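Local coordinates for beta-Lactamase/D-Alanine Carboxypeptidase (Pseudomonas syringae pv. tomato, PDB 5EVI), which probably hydrolyses the beta-lactam ring of antibiotics to give substituted beta-amino acids, as a member of the class C beta-lactamase family, at residues 60-65 with 202-207; 114-119 with 152-157. All blocks are in the same frame, centred on the assembly; numbering follows the deposited sequence.

Overall arrangement
Both contacts are mostly buried, and neither has a fully exposed residue among those that touch; they lie on opposite sides of the chain's centre, with centres about 29 Å apart and nearest atoms about 12 Å apart. Contact 2 falls, in sequence, between the two segments of contact 1. They share no helix or strand. Contact 1 joins the loop between strand 43-48 and helix 70-83 to the approach of strand 206-207, using two backbone hydrogen bonds and a tyrosine-carboxylate bond. Contact 2 joins the turn after helix 112-115 to the connection from edge strand 151-152 into helix 156-169, with one backbone bond and oblique packing of Arg-152 and Tyr-154 against His-116, beside the probable active site.

Contact 1 (60-65 with 202-207); sequences SDTLFE and LYAQGY. With EDO (1,2-ethanediol), chain Q.
A single parallel beta bridge, Leu-63 with Tyr-203, ties the loop preceding helix 70-83 to the segment leading into strand 206-207. The two flanking bonds define it: Leu-63 N donates to Leu-202 O at 2.8 Å, and Ala-204 N donates to Leu-63 O at 3.0 Å. They differ in geometry, for the first donor stands 42° out of the carbonyl plane of Leu-202, whereas the second lies in the carbonyl plane of Leu-63. Apolar groups fill in around the bridge. Leu-63 crosses Leu-202 at a slant, CG meeting CB at 3.8 Å, and Thr-62 CG2 reaches Ala-204 CB, also at 3.8 Å.

Tyr-203 starts out away from 60-65, but with CG anti to its backbone N (chi1 -159°) the ring passes near Leu-63 O and carries its hydroxyl to Glu-65. There Tyr-203 OH donates to Glu-65 OE2 at 2.6 Å, and OE2 accepts with its anti lone pair, the one away from OE1, while Glu-65 CG sits in the ring plane at its edge, 3.2 Å from that OH. Val-216 N also bonds to OE2, and Thr-322 OG1 to OE1; Arg-215 makes a cation-pi contact with the tyrosine ring.

Three bonds on a buried carboxylate should therefore fix its rotation, and, with Arg-215 close by, the setting is consistent with an ionised Glu-65 that joins three separate parts of the chain.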
loop_
_atom_site.group_PDB
_atom_site.type_symbol
_atom_site.label_atom_id
_atom_site.label_comp_id
_atom_site.label_asym_id
_atom_site.label_seq_id
_atom_site.Cartn_x
_atom_site.Cartn_y
_atom_site.Cartn_z
ATOM N N SER D 60 -0.191 -4.833 19.501
ATOM C CA SER D 60 0.724 -4.449 18.423
ATOM C C SER D 60 1.233 -5.643 17.578
ATOM O O SER D 60 1.980 -5.434 16.628
ATOM C CB SER D 60 1.903 -3.680 19.009
ATOM O OG SER D 60 1.425 -2.500 19.631
ATOM N N ASP D 61 0.872 -6.878 17.951
ATOM C CA ASP D 61 1.209 -8.090 17.178
ATOM C C ASP D 61 0.021 -8.758 16.494
ATOM O O ASP D 61 0.195 -9.704 15.734
ATOM C CB ASP D 61 1.892 -9.087 18.107
ATOM C CG ASP D 61 3.068 -8.466 18.836
ATOM O OD1 ASP D 61 3.899 -7.812 18.153
ATOM O OD2 ASP D 61 3.143 -8.598 20.081
ATOM N N THR D 62 -1.185 -8.287 16.787
ATOM C CA THR D 62 -2.383 -8.670 16.043
ATOM C C THR D 62 -2.182 -8.442 14.545
ATOM O O THR D 62 -1.772 -7.354 14.151
ATOM C CB THR D 62 -3.551 -7.803 16.490
ATOM O OG1 THR D 62 -3.703 -7.913 17.908
ATOM C CG2 THR D 62 -4.854 -8.203 15.784
ATOM N N LEU D 63 -2.520 -9.443 13.732
ATOM C CA LEU D 63 -2.407 -9.338 12.263
ATOM C C LEU D 63 -3.699 -8.787 11.667
ATOM O O LEU D 63 -4.784 -9.330 11.925
ATOM C CB LEU D 63 -2.097 -10.704 11.621
ATOM C CG LEU D 63 -1.256 -11.739 12.382
ATOM C CD1 LEU D 63 -1.056 -12.976 11.525
ATOM C CD2 LEU D 63 0.083 -11.180 12.829
ATOM N N PHE D 64 -3.567 -7.716 10.876
ATOM C CA PHE D 64 -4.654 -7.137 10.085
ATOM C C PHE D 64 -4.356 -7.289 8.593
ATOM O O PHE D 64 -3.198 -7.161 8.161
ATOM C CB PHE D 64 -4.790 -5.646 10.391
ATOM C CG PHE D 64 -5.162 -5.341 11.821
ATOM C CD1 PHE D 64 -6.469 -4.998 12.159
ATOM C CD2 PHE D 64 -4.200 -5.368 12.825
ATOM C CE1 PHE D 64 -6.822 -4.701 13.458
ATOM C CE2 PHE D 64 -4.542 -5.077 14.138
ATOM C CZ PHE D 64 -5.855 -4.742 14.464
ATOM N N GLU D 65 -5.409 -7.572 7.811
ATOM C CA GLU D 65 -5.357 -7.494 6.346
ATOM C C GLU D 65 -5.081 -6.037 5.951
ATOM O O GLU D 65 -5.799 -5.128 6.378
ATOM C CB GLU D 65 -6.683 -7.963 5.728
ATOM C CG GLU D 65 -6.943 -9.468 5.824
ATOM C CD GLU D 65 -8.384 -9.869 5.468
ATOM O OE1 GLU D 65 -9.154 -9.016 4.984
ATOM O OE2 GLU D 65 -8.776 -11.041 5.706
ATOM N N LEU D 202 -3.124 -14.986 15.972
ATOM C CA LEU D 202 -3.043 -13.513 15.993
ATOM C C LEU D 202 -3.834 -12.805 14.878
ATOM O O LEU D 202 -3.902 -11.572 14.869
ATOM C CB LEU D 202 -1.577 -13.067 15.930
ATOM C CG LEU D 202 -0.702 -13.434 17.132
ATOM C CD1 LEU D 202 0.770 -13.234 16.804
ATOM C CD2 LEU D 202 -1.102 -12.630 18.364
ATOM N N TYR D 203 -4.415 -13.573 13.955
ATOM C CA TYR D 203 -5.206 -13.029 12.846
ATOM C C TYR D 203 -6.553 -12.487 13.364
ATOM O O TYR D 203 -7.368 -13.225 13.928
ATOM C CB TYR D 203 -5.424 -14.122 11.779
ATOM C CG TYR D 203 -5.784 -13.681 10.367
ATOM C CD1 TYR D 203 -5.760 -14.606 9.324
ATOM C CD2 TYR D 203 -6.143 -12.360 10.053
ATOM C CE1 TYR D 203 -6.089 -14.244 8.022
ATOM C CE2 TYR D 203 -6.475 -11.995 8.753
ATOM C CZ TYR D 203 -6.438 -12.936 7.742
ATOM O OH TYR D 203 -6.776 -12.592 6.454
ATOM N N ALA D 204 -6.774 -11.189 13.184
ATOM C CA ALA D 204 -8.021 -10.546 13.595
ATOM C C ALA D 204 -9.186 -10.973 12.696
ATOM O O ALA D 204 -8.982 -11.377 11.554
ATOM C CB ALA D 204 -7.871 -9.033 13.556
ATOM N N GLN D 205 -10.401 -10.888 13.226
ATOM C CA GLN D 205 -11.604 -11.089 12.420
ATOM C C GLN D 205 -12.035 -9.733 11.859
ATOM O O GLN D 205 -12.115 -8.756 12.610
ATOM C CB GLN D 205 -12.720 -11.693 13.285
ATOM C CG GLN D 205 -13.968 -12.096 12.515
ATOM C CD GLN D 205 -13.717 -13.218 11.520
ATOM O OE1 GLN D 205 -13.555 -14.372 11.902
ATOM N NE2 GLN D 205 -13.696 -12.885 10.240
ATOM N N GLY D 206 -12.282 -9.666 10.549
ATOM C CA GLY D 206 -12.864 -8.476 9.922
ATOM C C GLY D 206 -14.375 -8.469 10.085
ATOM O O GLY D 206 -14.994 -9.529 10.223
ATOM N N TYR D 207 -14.969 -7.279 10.080
ATOM C CA TYR D 207 -16.416 -7.135 10.241
ATOM C C TYR D 207 -16.968 -6.284 9.119
ATOM O O TYR D 207 -16.490 -5.167 8.899
ATOM C CB TYR D 207 -16.738 -6.550 11.608
ATOM C CG TYR D 207 -16.409 -7.553 12.676
ATOM C CD1 TYR D 207 -17.309 -8.586 12.992
ATOM C CD2 TYR D 207 -15.173 -7.540 13.308
ATOM C CE1 TYR D 207 -16.995 -9.543 13.950
ATOM C CE2 TYR D 207 -14.852 -8.489 14.260
ATOM C CZ TYR D 207 -15.758 -9.484 14.576
ATOM O OH TYR D 207 -15.400 -10.410 15.510
HETATM C C1 EDO Q . -11.897 -16.587 15.662
HETATM O O1 EDO Q . -11.157 -15.377 15.838
HETATM C C2 EDO Q . -12.322 -16.706 14.203
HETATM O O2 EDO Q . -11.238 -16.321 13.352
#

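Contact 2 (114-119 with 152-157); sequences GTHTAG and RTYANP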
loop_
_atom_site.group_PDB
_atom_site.type_symbol
_atom_site.label_atom_id
_atom_site.label_comp_id
_atom_site.label_asym_id
_atom_site.label_seq_id
_atom_site.Cartn_x
_atom_site.Cartn_y
_atom_site.Cartn_z
ATOM N N GLY D 114 2.760 0.487 -11.854
ATOM C CA GLY D 114 2.798 0.984 -10.481
ATOM C C GLY D 114 2.218 2.368 -10.278
ATOM O O GLY D 114 1.992 2.778 -9.137
ATOM N N THR D 115 2.001 3.114 -11.359
ATOM C CA THR D 115 1.419 4.446 -11.262
ATOM C C THR D 115 -0.045 4.549 -11.747
ATOM O O THR D 115 -0.635 5.626 -11.719
ATOM C CB THR D 115 2.287 5.429 -12.049
ATOM O OG1 THR D 115 2.267 5.044 -13.423
ATOM C CG2 THR D 115 3.702 5.413 -11.538
ATOM N N HIS D 116 -0.623 3.436 -12.199
ATOM C CA HIS D 116 -2.036 3.385 -12.694
ATOM C C HIS D 116 -2.328 4.175 -14.003
ATOM O O HIS D 116 -3.483 4.540 -14.238
ATOM C CB HIS D 116 -3.038 3.820 -11.602
ATOM C CG HIS D 116 -2.731 3.282 -10.234
ATOM N ND1 HIS D 116 -2.226 4.066 -9.222
ATOM C CD2 HIS D 116 -2.867 2.040 -9.714
ATOM C CE1 HIS D 116 -2.042 3.320 -8.144
ATOM N NE2 HIS D 116 -2.404 2.085 -8.420
ATOM N N THR D 117 -1.306 4.413 -14.839
ATOM C CA THR D 117 -1.442 5.259 -16.032
ATOM C C THR D 117 -1.166 4.514 -17.358
ATOM O O THR D 117 -0.878 5.157 -18.366
ATOM C CB THR D 117 -0.499 6.484 -15.938
ATOM O OG1 THR D 117 0.847 6.026 -15.869
ATOM C CG2 THR D 117 -0.816 7.351 -14.701
ATOM N N ALA D 118 -1.287 3.182 -17.350
ATOM C CA ALA D 118 -1.034 2.341 -18.535
ATOM C C ALA D 118 -1.933 2.714 -19.704
ATOM O O ALA D 118 -1.459 2.986 -20.813
ATOM C CB ALA D 118 -1.240 0.865 -18.198
ATOM N N GLY D 119 -3.231 2.720 -19.445
ATOM C CA GLY D 119 -4.216 3.009 -20.500
ATOM C C GLY D 119 -5.693 2.866 -20.136
ATOM O O GLY D 119 -6.565 3.222 -20.952
ATOM N N ARG D 152 -5.165 8.651 -15.252
ATOM C CA ARG D 152 -4.875 7.787 -14.108
ATOM C C ARG D 152 -6.150 7.062 -13.664
ATOM O O ARG D 152 -7.135 7.707 -13.284
ATOM C CB ARG D 152 -4.288 8.618 -12.972
ATOM C CG ARG D 152 -3.660 7.808 -11.816
ATOM C CD ARG D 152 -4.694 7.471 -10.762
ATOM N NE ARG D 152 -4.115 7.157 -9.453
ATOM C CZ ARG D 152 -4.836 6.893 -8.359
ATOM N NH1 ARG D 152 -6.169 6.918 -8.387
ATOM N NH2 ARG D 152 -4.210 6.612 -7.217
ATOM N N THR D 153 -6.088 5.730 -13.691
ATOM C CA THR D 153 -7.199 4.857 -13.356
ATOM C C THR D 153 -6.672 3.785 -12.403
ATOM O O THR D 153 -6.003 2.843 -12.802
ATOM C CB THR D 153 -7.801 4.264 -14.644
ATOM O OG1 THR D 153 -8.105 5.348 -15.514
ATOM C CG2 THR D 153 -9.069 3.476 -14.389
ATOM N N TYR D 154 -6.948 3.981 -11.125
ATOM C CA TYR D 154 -6.513 3.042 -10.076
ATOM C C TYR D 154 -7.060 1.648 -10.404
ATOM O O TYR D 154 -8.257 1.511 -10.631
ATOM C CB TYR D 154 -7.054 3.510 -8.740
ATOM C CG TYR D 154 -6.537 2.764 -7.544
ATOM C CD1 TYR D 154 -5.348 3.152 -6.937
ATOM C CD2 TYR D 154 -7.254 1.697 -6.981
ATOM C CE1 TYR D 154 -4.864 2.502 -5.820
ATOM C CE2 TYR D 154 -6.779 1.037 -5.852
ATOM C CZ TYR D 154 -5.578 1.443 -5.278
ATOM O OH TYR D 154 -5.085 0.801 -4.159
ATOM N N ALA D 155 -6.206 0.630 -10.470
ATOM C CA ALA D 155 -6.679 -0.728 -10.788
ATOM C C ALA D 155 -5.835 -1.878 -10.205
ATOM O O ALA D 155 -4.612 -1.776 -10.118
ATOM C CB ALA D 155 -6.815 -0.882 -12.307
ATOM N N ASN D 156 -6.484 -2.987 -9.846
ATOM C CA ASN D 156 -5.750 -4.219 -9.451
ATOM C C ASN D 156 -5.024 -5.028 -10.557
ATOM O O ASN D 156 -3.888 -5.435 -10.350
ATOM C CB ASN D 156 -6.652 -5.132 -8.608
ATOM C CG ASN D 156 -7.034 -4.493 -7.292
ATOM O OD1 ASN D 156 -6.377 -3.558 -6.846
ATOM N ND2 ASN D 156 -8.082 -5.015 -6.644
ATOM N N PRO D 157 -5.658 -5.247 -11.730
ATOM C CA PRO D 157 -4.960 -5.996 -12.794
ATOM C C PRO D 157 -3.571 -5.462 -13.142
ATOM O O PRO D 157 -2.642 -6.240 -13.347
ATOM C CB PRO D 157 -5.889 -5.841 -14.007
ATOM C CG PRO D 157 -7.230 -5.549 -13.418
ATOM C CD PRO D 157 -6.947 -4.730 -12.193
#
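His-116 buries by far the most surface here, its side chain lying beside both Arg-152 and Tyr-154. It is the first residue to leave helix 112-115, with positive phi, and its carbonyl accepts a nearly straight bond from Thr-153 N, 2.9 Å from His-116 O. Arg-152 CA adds a CA-H...O contact to the same oxygen at 3.5 Å. His-116 CB rests 3.3 Å from the backbone oxygen Thr-153 O.

Tyr-154 CD1 lies over one face of the imidazole, offset toward its rim; the ring centroids are 4.6 Å apart and the planes meet at 39°, neither a stack nor edge-to-face. Arg-152 runs alongside the histidine in the same direction. Its chain bends at chi2 (-89°), where CG lies 3.7 Å from Thr-115 O, and its guanidinium turns 74° from the imidazole plane. Arg-152 NH2 forms a salt bridge with Glu-276 and a hydrogen bond with Gln-271.

Tyr-154 and Asn-156 match the YxN motif of class C enzymes: the tyrosine hydroxyl bonds to Ser-68, Lys-71 and Lys-318, with a sulfate ion nearby. His-116 is thus probably second-shell, its carbonyl probably holding the chain just before Tyr-154 through Thr-153 N, while its ring packs against the tyrosine.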